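Local coordinates for globin (Geobacter sulfurreducens, PDB 2W31), which forms the heme-binding globin domain of a membrane-associated globin-coupled sensor, holds its heme iron hexacoordinate between two protein ligands and probably binds oxygen, at residues A[23-28]-A[69-74]; A[87-92]-A[144-149]; A[113-118]-A[134-139]. All blocks are in the same frame, centred on the assembly; numbering follows the deposited sequence.

Interaction 1: residues A[23-28]-A[69-74]; sequences SLFPLA and WFVSLF. With HEM (protoporphyrin IX containing Fe), chain C.
Ala28 presses its methyl group onto the ring of Phe74, joining the short helix 25-30 to the end of helix E (62-72) of the globin fold. The tight part of the contact is this buried side. Ala28 CB stands 3.7 Å from the centroid of the Phe74 ring, 24° off the ring normal, a CH-pi contact displaced toward the CD2–CE2 rim. Leu24 CB reaches the other ortho carbon of the same ring, coming to 3.8 Å from Phe74 CD1. Next to it, the Phe70 ring offers its edge to the backbone of the short helix, with CE2 3.7 Å from Ala28 O, while one of its faces lies against Phe74 CE2, so the two phenyl rings and the alanine methyl pack closely together. No hydrogen bond crosses between the segments, which are joined by apolar and CH-pi contacts. Helix G (100-121) and helix H (125-151) close this side, where Phe70 meets Thr114 and Leu24 meets Val135.

The looser side belongs to Phe25 and Val71, both partly exposed. With CG anti to the backbone N (chi1 -173°), the Phe25 ring turns its edge to Phe74 O, CD1 being 3.5 Å from that oxygen, and its CE1 meets Val71 CG1 obliquely at 3.5 Å. At the far end of the 69-74 segment Trp69 faces the heme pocket, its NE1 hydrogen-bonded to Asn142. The heme methyl CMB sits over the centre of one face of the Trp69 indole, and Leu73 CG lies across the opposite face, nearer its rim.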
loop_
_atom_site.group_PDB
_atom_site.type_symbol
_atom_site.label_atom_id
_atom_site.label_comp_id
_atom_site.label_asym_id
_atom_site.label_seq_id
_atom_site.Cartn_x
_atom_site.Cartn_y
_atom_site.Cartn_z
ATOM N N SER A 23 -11.348 5.438 17.038
ATOM C CA SER A 23 -11.808 4.300 17.834
ATOM C C SER A 23 -10.712 3.251 18.009
ATOM O O SER A 23 -10.755 2.462 18.964
ATOM C CB SER A 23 -13.081 3.677 17.234
ATOM O OG SER A 23 -12.749 2.803 16.177
ATOM N N LEU A 24 -9.744 3.222 17.087
ATOM C CA LEU A 24 -8.590 2.313 17.203
ATOM C C LEU A 24 -7.425 2.866 18.022
ATOM O O LEU A 24 -6.446 2.150 18.287
ATOM C CB LEU A 24 -8.093 1.912 15.788
ATOM C CG LEU A 24 -9.064 1.089 14.974
ATOM C CD1 LEU A 24 -8.618 1.145 13.500
ATOM C CD2 LEU A 24 -9.105 -0.382 15.442
ATOM N N PHE A 25 -7.537 4.114 18.494
ATOM C CA PHE A 25 -6.420 4.727 19.197
ATOM C C PHE A 25 -5.952 3.872 20.423
ATOM O O PHE A 25 -4.740 3.602 20.584
ATOM C CB PHE A 25 -6.700 6.209 19.591
ATOM C CG PHE A 25 -5.493 6.874 20.149
ATOM C CD1 PHE A 25 -4.704 7.689 19.340
ATOM C CD2 PHE A 25 -5.104 6.643 21.489
ATOM C CE1 PHE A 25 -3.519 8.256 19.829
ATOM C CE2 PHE A 25 -3.940 7.215 21.982
ATOM C CZ PHE A 25 -3.143 8.026 21.150
ATOM N N PRO A 26 -6.913 3.423 21.271
ATOM C CA PRO A 26 -6.466 2.612 22.423
ATOM C C PRO A 26 -5.670 1.359 22.044
ATOM O O PRO A 26 -4.657 1.074 22.680
ATOM C CB PRO A 26 -7.796 2.250 23.137
ATOM C CG PRO A 26 -8.752 3.354 22.774
ATOM C CD PRO A 26 -8.369 3.678 21.309
ATOM N N LEU A 27 -6.095 0.634 21.018
ATOM C CA LEU A 27 -5.332 -0.523 20.568
ATOM C C LEU A 27 -3.972 -0.191 20.004
ATOM O O LEU A 27 -2.978 -0.889 20.253
ATOM C CB LEU A 27 -6.124 -1.313 19.545
ATOM C CG LEU A 27 -7.115 -2.295 20.156
ATOM C CD1 LEU A 27 -8.018 -2.868 19.083
ATOM C CD2 LEU A 27 -6.388 -3.421 20.967
ATOM N N ALA A 28 -3.915 0.888 19.228
ATOM C CA ALA A 28 -2.632 1.313 18.675
ATOM C C ALA A 28 -1.680 1.710 19.773
ATOM O O ALA A 28 -0.505 1.329 19.762
ATOM C CB ALA A 28 -2.821 2.444 17.671
ATOM N N TRP A 69 5.189 8.400 15.126
ATOM C CA TRP A 69 4.493 8.523 13.839
ATOM C C TRP A 69 3.316 7.509 13.746
ATOM O O TRP A 69 2.192 7.858 13.303
ATOM C CB TRP A 69 5.470 8.328 12.651
ATOM C CG TRP A 69 4.686 8.075 11.349
ATOM C CD1 TRP A 69 4.127 9.003 10.520
ATOM C CD2 TRP A 69 4.329 6.779 10.811
ATOM N NE1 TRP A 69 3.417 8.357 9.483
ATOM C CE2 TRP A 69 3.557 6.999 9.646
ATOM C CE3 TRP A 69 4.614 5.449 11.206
ATOM C CZ2 TRP A 69 3.066 5.931 8.866
ATOM C CZ3 TRP A 69 4.134 4.398 10.436
ATOM C CH2 TRP A 69 3.360 4.660 9.274
ATOM N N PHE A 70 3.579 6.280 14.176
ATOM C CA PHE A 70 2.542 5.242 14.167
ATOM C C PHE A 70 1.294 5.667 14.977
ATOM O O PHE A 70 0.147 5.581 14.522
ATOM C CB PHE A 70 3.127 3.919 14.656
ATOM C CG PHE A 70 2.111 2.825 14.857
ATOM C CD1 PHE A 70 1.545 2.144 13.753
ATOM C CD2 PHE A 70 1.712 2.453 16.148
ATOM C CE1 PHE A 70 0.607 1.137 13.945
ATOM C CE2 PHE A 70 0.805 1.411 16.335
ATOM C CZ PHE A 70 0.230 0.761 15.232
ATOM N N VAL A 71 1.535 6.150 16.185
ATOM C CA VAL A 71 0.432 6.642 17.000
ATOM C C VAL A 71 -0.334 7.791 16.334
ATOM O O VAL A 71 -1.571 7.840 16.394
ATOM C CB VAL A 71 0.965 7.058 18.377
ATOM C CG1 VAL A 71 -0.122 7.741 19.201
ATOM C CG2 VAL A 71 1.466 5.804 19.097
ATOM N N SER A 72 0.386 8.677 15.643
ATOM C CA SER A 72 -0.231 9.812 14.969
ATOM C C SER A 72 -1.225 9.417 13.871
ATOM O O SER A 72 -2.090 10.224 13.514
ATOM C CB SER A 72 0.841 10.731 14.378
ATOM O OG SER A 72 1.411 10.184 13.208
ATOM N N LEU A 73 -1.088 8.191 13.317
ATOM C CA LEU A 73 -2.053 7.727 12.310
ATOM C C LEU A 73 -3.475 7.737 12.870
ATOM O O LEU A 73 -4.444 7.884 12.106
ATOM C CB LEU A 73 -1.762 6.291 11.855
ATOM C CG LEU A 73 -0.459 6.071 11.114
ATOM C CD1 LEU A 73 -0.150 4.556 11.026
ATOM C CD2 LEU A 73 -0.559 6.666 9.704
ATOM N N PHE A 74 -3.578 7.565 14.201
ATOM C CA PHE A 74 -4.880 7.385 14.882
ATOM C C PHE A 74 -5.302 8.636 15.688
ATOM O O PHE A 74 -6.308 8.614 16.379
ATOM C CB PHE A 74 -4.822 6.149 15.806
ATOM C CG PHE A 74 -4.341 4.940 15.107
ATOM C CD1 PHE A 74 -5.247 4.121 14.449
ATOM C CD2 PHE A 74 -2.983 4.629 15.055
ATOM C CE1 PHE A 74 -4.804 2.982 13.738
ATOM C CE2 PHE A 74 -2.516 3.528 14.327
ATOM C CZ PHE A 74 -3.434 2.693 13.690
HETATM C CHA HEM C . 13.053 10.165 10.290
HETATM C CHB HEM C . 8.690 8.228 9.635
HETATM C CHC HEM C . 10.770 4.682 7.069
HETATM C CHD HEM C . 15.063 5.967 8.872
HETATM C C1A HEM C . 11.689 9.968 10.331
HETATM C C2A HEM C . 10.715 10.859 10.935
HETATM C C3A HEM C . 9.501 10.315 10.778
HETATM C C4A HEM C . 9.696 9.068 10.044
HETATM C CMA HEM C . 8.133 10.856 11.237
HETATM C CAA HEM C . 11.047 12.219 11.628
HETATM C CBA HEM C . 11.282 13.176 10.453
HETATM C CGA HEM C . 11.236 14.647 10.813
HETATM O O1A HEM C . 10.137 15.184 11.131
HETATM O O2A HEM C . 12.322 15.291 10.759
HETATM C C1B HEM C . 8.865 7.173 8.755
HETATM C C2B HEM C . 7.819 6.438 8.061
HETATM C C3B HEM C . 8.386 5.458 7.348
HETATM C C4B HEM C . 9.818 5.508 7.607
HETATM C CMB HEM C . 6.329 6.829 8.172
HETATM C CAB HEM C . 7.722 4.405 6.463
HETATM C CBB HEM C . 6.579 3.793 6.826
HETATM C C1C HEM C . 12.103 4.667 7.396
HETATM C C2C HEM C . 13.060 3.644 7.048
HETATM C C3C HEM C . 14.239 3.981 7.580
HETATM C C4C HEM C . 14.070 5.248 8.259
HETATM C CMC HEM C . 12.772 2.384 6.235
HETATM C CAC HEM C . 15.549 3.177 7.454
HETATM C CBC HEM C . 16.294 2.804 8.489
HETATM C C1D HEM C . 14.942 7.265 9.296
HETATM C C2D HEM C . 16.065 8.149 9.638
HETATM C C3D HEM C . 15.451 9.463 10.076
HETATM C C4D HEM C . 14.011 9.245 9.982
HETATM C CMD HEM C . 17.547 7.812 9.536
HETATM C CAD HEM C . 16.169 10.749 10.570
HETATM C CBD HEM C . 16.746 11.564 9.428
HETATM C CGD HEM C . 17.707 12.574 10.022
HETATM O O1D HEM C . 18.714 12.181 10.673
HETATM O O2D HEM C . 17.467 13.787 9.834
HETATM N NA HEM C . 11.046 8.871 9.800
HETATM N NB HEM C . 10.062 6.582 8.452
HETATM N NC HEM C . 12.741 5.648 8.149
HETATM N ND HEM C . 13.774 7.958 9.516
HETATM FE FE HEM C . 11.897 7.246 8.985
#

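Interaction 2: residues A[87-92]-A[144-149]; sequences QKIGHA and DIMSAS. With HEM (protoporphyrin IX containing Fe), chain C.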
loop_
_atom_site.group_PDB
_atom_site.type_symbol
_atom_site.label_atom_id
_atom_site.label_comp_id
_atom_site.label_asym_id
_atom_site.label_seq_id
_atom_site.Cartn_x
_atom_site.Cartn_y
_atom_site.Cartn_z
ATOM N N GLN A 87 4.906 15.785 4.173
ATOM C CA GLN A 87 5.844 16.246 3.146
ATOM C C GLN A 87 7.211 16.414 3.803
ATOM O O GLN A 87 8.237 16.035 3.230
ATOM C CB GLN A 87 5.358 17.558 2.509
ATOM C CG GLN A 87 4.034 17.408 1.782
ATOM C CD GLN A 87 3.477 18.669 1.146
ATOM O OE1 GLN A 87 3.318 19.705 1.792
ATOM N NE2 GLN A 87 3.132 18.567 -0.132
ATOM N N LYS A 88 7.219 16.945 5.029
ATOM C CA LYS A 88 8.462 17.133 5.788
ATOM C C LYS A 88 9.129 15.808 6.096
ATOM O O LYS A 88 10.357 15.644 5.942
ATOM C CB LYS A 88 8.157 17.874 7.099
ATOM C CG LYS A 88 9.321 18.033 8.066
ATOM C CD LYS A 88 8.930 18.886 9.282
ATOM C CE LYS A 88 10.028 18.834 10.330
ATOM N NZ LYS A 88 9.435 18.622 11.689
ATOM N N ILE A 89 8.315 14.840 6.517
ATOM C CA ILE A 89 8.798 13.498 6.848
ATOM C C ILE A 89 9.435 12.891 5.596
ATOM O O ILE A 89 10.518 12.338 5.636
ATOM C CB ILE A 89 7.657 12.593 7.422
ATOM C CG1 ILE A 89 7.164 13.144 8.772
ATOM C CG2 ILE A 89 8.154 11.169 7.612
ATOM C CD1 ILE A 89 5.752 12.676 9.187
ATOM N N GLY A 90 8.743 13.019 4.460
ATOM C CA GLY A 90 9.262 12.487 3.207
ATOM C C GLY A 90 10.638 13.056 2.893
ATOM O O GLY A 90 11.594 12.312 2.630
ATOM N N HIS A 91 10.757 14.376 2.989
ATOM C CA HIS A 91 12.025 15.053 2.681
ATOM C C HIS A 91 13.183 14.715 3.615
ATOM O O HIS A 91 14.335 14.734 3.191
ATOM C CB HIS A 91 11.825 16.560 2.560
ATOM C CG HIS A 91 11.166 16.945 1.276
ATOM N ND1 HIS A 91 11.727 16.645 0.052
ATOM C CD2 HIS A 91 9.999 17.576 1.011
ATOM C CE1 HIS A 91 10.932 17.073 -0.911
ATOM N NE2 HIS A 91 9.878 17.643 -0.358
ATOM N N ALA A 92 12.879 14.389 4.873
ATOM C CA ALA A 92 13.904 13.967 5.837
ATOM C C ALA A 92 14.612 12.706 5.331
ATOM O O ALA A 92 15.837 12.583 5.449
ATOM C CB ALA A 92 13.275 13.712 7.193
ATOM N N ASP A 144 1.621 7.754 -0.177
ATOM C CA ASP A 144 1.432 8.584 -1.383
ATOM C C ASP A 144 2.197 9.909 -1.189
ATOM O O ASP A 144 3.043 10.306 -2.019
ATOM C CB ASP A 144 -0.079 8.798 -1.547
ATOM C CG ASP A 144 -0.491 9.618 -2.798
ATOM O OD1 ASP A 144 0.374 10.278 -3.479
ATOM O OD2 ASP A 144 -1.721 9.610 -3.092
ATOM N N ILE A 145 1.946 10.590 -0.077
ATOM C CA ILE A 145 2.544 11.918 0.146
ATOM C C ILE A 145 4.069 11.809 0.322
ATOM O O ILE A 145 4.839 12.623 -0.224
ATOM C CB ILE A 145 1.884 12.615 1.358
ATOM C CG1 ILE A 145 0.441 13.014 1.043
ATOM C CG2 ILE A 145 2.717 13.854 1.767
ATOM C CD1 ILE A 145 -0.479 13.107 2.259
ATOM N N MET A 146 4.512 10.790 1.047
ATOM C CA MET A 146 5.952 10.555 1.224
ATOM C C MET A 146 6.636 10.256 -0.112
ATOM O O MET A 146 7.767 10.748 -0.374
ATOM C CB MET A 146 6.215 9.431 2.233
ATOM C CG MET A 146 5.896 9.809 3.683
ATOM S SD MET A 146 6.337 8.530 4.857
ATOM C CE MET A 146 8.136 8.550 4.863
ATOM N N SER A 147 5.954 9.465 -0.958
ATOM C CA SER A 147 6.510 9.080 -2.271
ATOM C C SER A 147 6.688 10.325 -3.125
ATOM O O SER A 147 7.726 10.484 -3.821
ATOM C CB SER A 147 5.612 8.076 -2.996
ATOM O OG SER A 147 5.619 6.866 -2.311
ATOM N N ALA A 148 5.707 11.220 -3.069
ATOM C CA ALA A 148 5.762 12.465 -3.814
ATOM C C ALA A 148 6.930 13.380 -3.401
ATOM O O ALA A 148 7.435 14.129 -4.245
ATOM C CB ALA A 148 4.459 13.180 -3.729
ATOM N N SER A 149 7.422 13.259 -2.162
ATOM C CA SER A 149 8.608 14.043 -1.732
ATOM C C SER A 149 9.867 13.699 -2.491
ATOM O O SER A 149 10.739 14.559 -2.669
ATOM C CB SER A 149 8.890 13.864 -0.246
ATOM O OG SER A 149 7.790 14.278 0.511
HETATM C CHA HEM C . 13.053 10.165 10.290
HETATM C CHB HEM C . 8.690 8.228 9.635
HETATM C CHC HEM C . 10.770 4.682 7.069
HETATM C CHD HEM C . 15.063 5.967 8.872
HETATM C C1A HEM C . 11.689 9.968 10.331
HETATM C C2A HEM C . 10.715 10.859 10.935
HETATM C C3A HEM C . 9.501 10.315 10.778
HETATM C C4A HEM C . 9.696 9.068 10.044
HETATM C CMA HEM C . 8.133 10.856 11.237
HETATM C CAA HEM C . 11.047 12.219 11.628
HETATM C CBA HEM C . 11.282 13.176 10.453
HETATM C CGA HEM C . 11.236 14.647 10.813
HETATM O O1A HEM C . 10.137 15.184 11.131
HETATM O O2A HEM C . 12.322 15.291 10.759
HETATM C C1B HEM C . 8.865 7.173 8.755
HETATM C C2B HEM C . 7.819 6.438 8.061
HETATM C C3B HEM C . 8.386 5.458 7.348
HETATM C C4B HEM C . 9.818 5.508 7.607
HETATM C CMB HEM C . 6.329 6.829 8.172
HETATM C CAB HEM C . 7.722 4.405 6.463
HETATM C CBB HEM C . 6.579 3.793 6.826
HETATM C C1C HEM C . 12.103 4.667 7.396
HETATM C C2C HEM C . 13.060 3.644 7.048
HETATM C C3C HEM C . 14.239 3.981 7.580
HETATM C C4C HEM C . 14.070 5.248 8.259
HETATM C CMC HEM C . 12.772 2.384 6.235
HETATM C CAC HEM C . 15.549 3.177 7.454
HETATM C CBC HEM C . 16.294 2.804 8.489
HETATM C C1D HEM C . 14.942 7.265 9.296
HETATM C C2D HEM C . 16.065 8.149 9.638
HETATM C C3D HEM C . 15.451 9.463 10.076
HETATM C C4D HEM C . 14.011 9.245 9.982
HETATM C CMD HEM C . 17.547 7.812 9.536
HETATM C CAD HEM C . 16.169 10.749 10.570
HETATM C CBD HEM C . 16.746 11.564 9.428
HETATM C CGD HEM C . 17.707 12.574 10.022
HETATM O O1D HEM C . 18.714 12.181 10.673
HETATM O O2D HEM C . 17.467 13.787 9.834
HETATM N NA HEM C . 11.046 8.871 9.800
HETATM N NB HEM C . 10.062 6.582 8.452
HETATM N NC HEM C . 12.741 5.648 8.149
HETATM N ND HEM C . 13.774 7.958 9.516
HETATM FE FE HEM C . 11.897 7.246 8.985
HETATM O O HOH W 1 3.938 15.413 -1.181
#
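Ser149 packs against Gly90 and His91 where helix F (80-96) and helix H (125-151) of the globin fold cross beside the heme. The axes of the two short segments approach to 7.7 Å at a signed angle of -48°, and Gly90 CA lies 4.3 Å from Met146 CA. Such closeness depends on Gly90, since a beta-carbon there would run into Ser149 OG.

From its base outward, the Ser149 side chain is engaged at each atom. CB rests 3.7 Å from Gly90 CA and also lies over one face of the His91 ring, standing 3.8 Å from its centroid and only 7° off the normal, a CH-pi contact over the middle of the face. The next atom, OG, is anti to the carbonyl carbon, a setting that turns it to helix F, where it donates to Gln87 O at 3.3 Å. It approaches in the carbonyl plane on a lone pair, with a C=O···O angle of 116°. Gln87 O also accepts the helical bond from His91 N, so two donors grip one carbonyl.

Toward the heme, Met146 and Ile89 line the pocket together. Ile89 is modelled in two conformers; in one, its CG2 lies beside Met146 CE. The Ile89 carbonyl accepts from ND1 of His93, the axial ligand on helix F, which helps to set the rotation of that imidazole. On the outer side a water donates to Ile145 O and takes a weak bond from Gln87 NE2. Met146 SD ends 3.7 Å from the heme methyl CMB.

Interaction 3: residues A[113-118]-A[134-139]; sequences FTLSII and AVEKIL
Val135 points both methyls at helix G, between Thr114 and Ile118, in the antiparallel G–H pair of the globin fold. The segment axes run at 165° and stay 10.8 Å apart, so the backbones are well separated and side chains alone bridge the gap. A chi1 of 162° at Val135, with CG1 opposite the backbone N, directs CG1 to Thr114 and Leu115 and CG2 to Ile118. CG1 comes to 3.7 Å from Thr114 CG2, the two short side chains meeting at a slant. CG2 instead meets Ile118 CD1 at 3.8 Å; these side chains, pointing oppositely, overlap along their flanks. Leu115 passes the valine in the same fashion, with its CD2 3.9 Å from Val135 CG1.

Replacing Val135 by an alanine would probably open a gap between the helices, leaving Thr114 CG2 and Ile118 CD1 without their partners across it.

Thr114 shows only its methyl to helix H, because its OG1 is turned back to Val110 O of its own helix. Glu136 is placed differently: bent at chi2 (-82°), it runs almost perpendicular to Leu115. Its OE1 is engaged in a salt bridge with Arg111, on helix G. This flank faces the second subunit, where Leu115 packs on Glu136 of that other chain, so the G–H pair also contributes to the dimer interface. OE2 lies close to OE2 of Glu136 from the neighbouring subunit, a meeting of like charges that might raise the affinity of one carboxylate for a proton. Within the chain, Glu136 OE2 lies 3.4 Å from Leu115 CD1.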
loop_
_atom_site.group_PDB
_atom_site.type_symbol
_atom_site.label_atom_id
_atom_site.label_comp_id
_atom_site.label_asym_id
_atom_site.label_seq_id
_atom_site.Cartn_x
_atom_site.Cartn_y
_atom_site.Cartn_z
ATOM N N PHE A 113 1.169 -5.479 10.308
ATOM C CA PHE A 113 1.051 -5.464 11.769
ATOM C C PHE A 113 -0.330 -4.941 12.177
ATOM O O PHE A 113 -1.013 -5.522 13.066
ATOM C CB PHE A 113 2.131 -4.544 12.341
ATOM C CG PHE A 113 2.134 -4.454 13.872
ATOM C CD1 PHE A 113 2.894 -5.336 14.661
ATOM C CD2 PHE A 113 1.361 -3.481 14.513
ATOM C CE1 PHE A 113 2.867 -5.253 16.059
ATOM C CE2 PHE A 113 1.355 -3.374 15.930
ATOM C CZ PHE A 113 2.086 -4.270 16.681
ATOM N N THR A 114 -0.747 -3.827 11.560
ATOM C CA THR A 114 -2.008 -3.183 11.942
ATOM C C THR A 114 -3.217 -4.004 11.530
ATOM O O THR A 114 -4.190 -4.119 12.302
ATOM C CB THR A 114 -2.060 -1.781 11.352
ATOM O OG1 THR A 114 -0.871 -1.089 11.744
ATOM C CG2 THR A 114 -3.255 -1.000 11.910
ATOM N N LEU A 115 -3.147 -4.669 10.377
ATOM C CA LEU A 115 -4.281 -5.490 9.985
ATOM C C LEU A 115 -4.402 -6.728 10.872
ATOM O O LEU A 115 -5.545 -7.257 11.053
ATOM C CB LEU A 115 -4.259 -5.856 8.486
ATOM C CG LEU A 115 -4.444 -4.657 7.561
ATOM C CD1 LEU A 115 -4.850 -5.192 6.151
ATOM C CD2 LEU A 115 -5.309 -3.492 7.964
ATOM N N SER A 116 -3.270 -7.206 11.379
ATOM C CA SER A 116 -3.342 -8.320 12.338
ATOM C C SER A 116 -3.999 -7.889 13.643
ATOM O O SER A 116 -4.800 -8.660 14.202
ATOM C CB SER A 116 -1.986 -8.974 12.546
ATOM O OG SER A 116 -1.816 -9.876 11.459
ATOM N N ILE A 117 -3.701 -6.681 14.132
ATOM C CA ILE A 117 -4.442 -6.145 15.317
ATOM C C ILE A 117 -5.944 -6.108 15.065
ATOM O O ILE A 117 -6.760 -6.513 15.934
ATOM C CB ILE A 117 -3.981 -4.684 15.657
ATOM C CG1 ILE A 117 -2.545 -4.690 16.164
ATOM C CG2 ILE A 117 -4.915 -3.972 16.672
ATOM C CD1 ILE A 117 -2.043 -3.233 16.387
ATOM N N ILE A 118 -6.345 -5.659 13.883
ATOM C CA ILE A 118 -7.761 -5.591 13.558
ATOM C C ILE A 118 -8.368 -6.987 13.513
ATOM O O ILE A 118 -9.445 -7.213 14.097
ATOM C CB ILE A 118 -7.986 -4.835 12.236
ATOM C CG1 ILE A 118 -7.600 -3.354 12.404
ATOM C CG2 ILE A 118 -9.448 -5.001 11.782
ATOM C CD1 ILE A 118 -7.684 -2.567 11.103
ATOM N N ALA A 134 -10.507 1.866 6.711
ATOM C CA ALA A 134 -10.016 3.163 7.192
ATOM C C ALA A 134 -8.473 3.131 7.308
ATOM O O ALA A 134 -7.789 4.097 6.934
ATOM C CB ALA A 134 -10.644 3.498 8.573
ATOM N N VAL A 135 -7.932 2.045 7.883
ATOM C CA VAL A 135 -6.472 1.926 8.078
ATOM C C VAL A 135 -5.771 1.858 6.714
ATOM O O VAL A 135 -4.743 2.521 6.502
ATOM C CB VAL A 135 -6.122 0.673 8.900
ATOM C CG1 VAL A 135 -4.656 0.280 8.740
ATOM C CG2 VAL A 135 -6.498 0.916 10.362
ATOM N N GLU A 136 -6.319 1.075 5.779
ATOM C CA GLU A 136 -5.669 1.040 4.447
ATOM C C GLU A 136 -5.646 2.403 3.770
ATOM O O GLU A 136 -4.642 2.753 3.120
ATOM C CB GLU A 136 -6.297 0.002 3.535
ATOM C CG GLU A 136 -6.179 -1.429 4.021
ATOM C CD GLU A 136 -4.885 -2.103 3.716
ATOM O OE1 GLU A 136 -3.788 -1.534 3.887
ATOM O OE2 GLU A 136 -4.958 -3.310 3.356
ATOM N N LYS A 137 -6.717 3.195 3.908
ATOM C CA LYS A 137 -6.718 4.541 3.364
ATOM C C LYS A 137 -5.641 5.440 4.011
ATOM O O LYS A 137 -4.882 6.091 3.323
ATOM C CB LYS A 137 -8.100 5.197 3.506
ATOM C CG LYS A 137 -9.159 4.622 2.600
ATOM C CD LYS A 137 -10.479 5.262 2.927
ATOM C CE LYS A 137 -11.636 4.339 2.583
ATOM N NZ LYS A 137 -12.968 4.814 3.066
ATOM N N ILE A 138 -5.571 5.475 5.335
ATOM C CA ILE A 138 -4.582 6.372 5.951
ATOM C C ILE A 138 -3.142 5.942 5.650
ATOM O O ILE A 138 -2.276 6.790 5.396
ATOM C CB ILE A 138 -4.870 6.622 7.457
ATOM C CG1 ILE A 138 -4.167 7.910 7.919
ATOM C CG2 ILE A 138 -4.501 5.431 8.380
ATOM C CD1 ILE A 138 -4.680 9.151 7.231
ATOM N N LEU A 139 -2.885 4.641 5.659
ATOM C CA LEU A 139 -1.507 4.165 5.330
ATOM C C LEU A 139 -1.194 4.532 3.873
ATOM O O LEU A 139 -0.086 5.006 3.567
ATOM C CB LEU A 139 -1.346 2.648 5.532
ATOM C CG LEU A 139 -1.511 2.211 6.983
ATOM C CD1 LEU A 139 -1.419 0.702 7.040
ATOM C CD2 LEU A 139 -0.446 2.842 7.822
#

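From the N terminus, the chain first closes a loop at interaction 1, where helix 62-72 returns to the short helix 25-30 after helices 32-44, 47-50 and 56-59. That loop is complete before helix 80-96 begins, so interaction 1 stands in series with the other two. Helix 80-96 then opens the wider loop of interaction 2, shut only near the C-terminal end of helix 125-151. Within it lies the hairpin of helices 100-121 and 125-151, joined by interaction 3; no loops cross. Interactions 1 and 3 share one hydrophobic core, touching through Leu73 and Leu139, whereas interaction 2 lies on the opposite side of the chain's centre. Interactions 1 and 2 both border the heme.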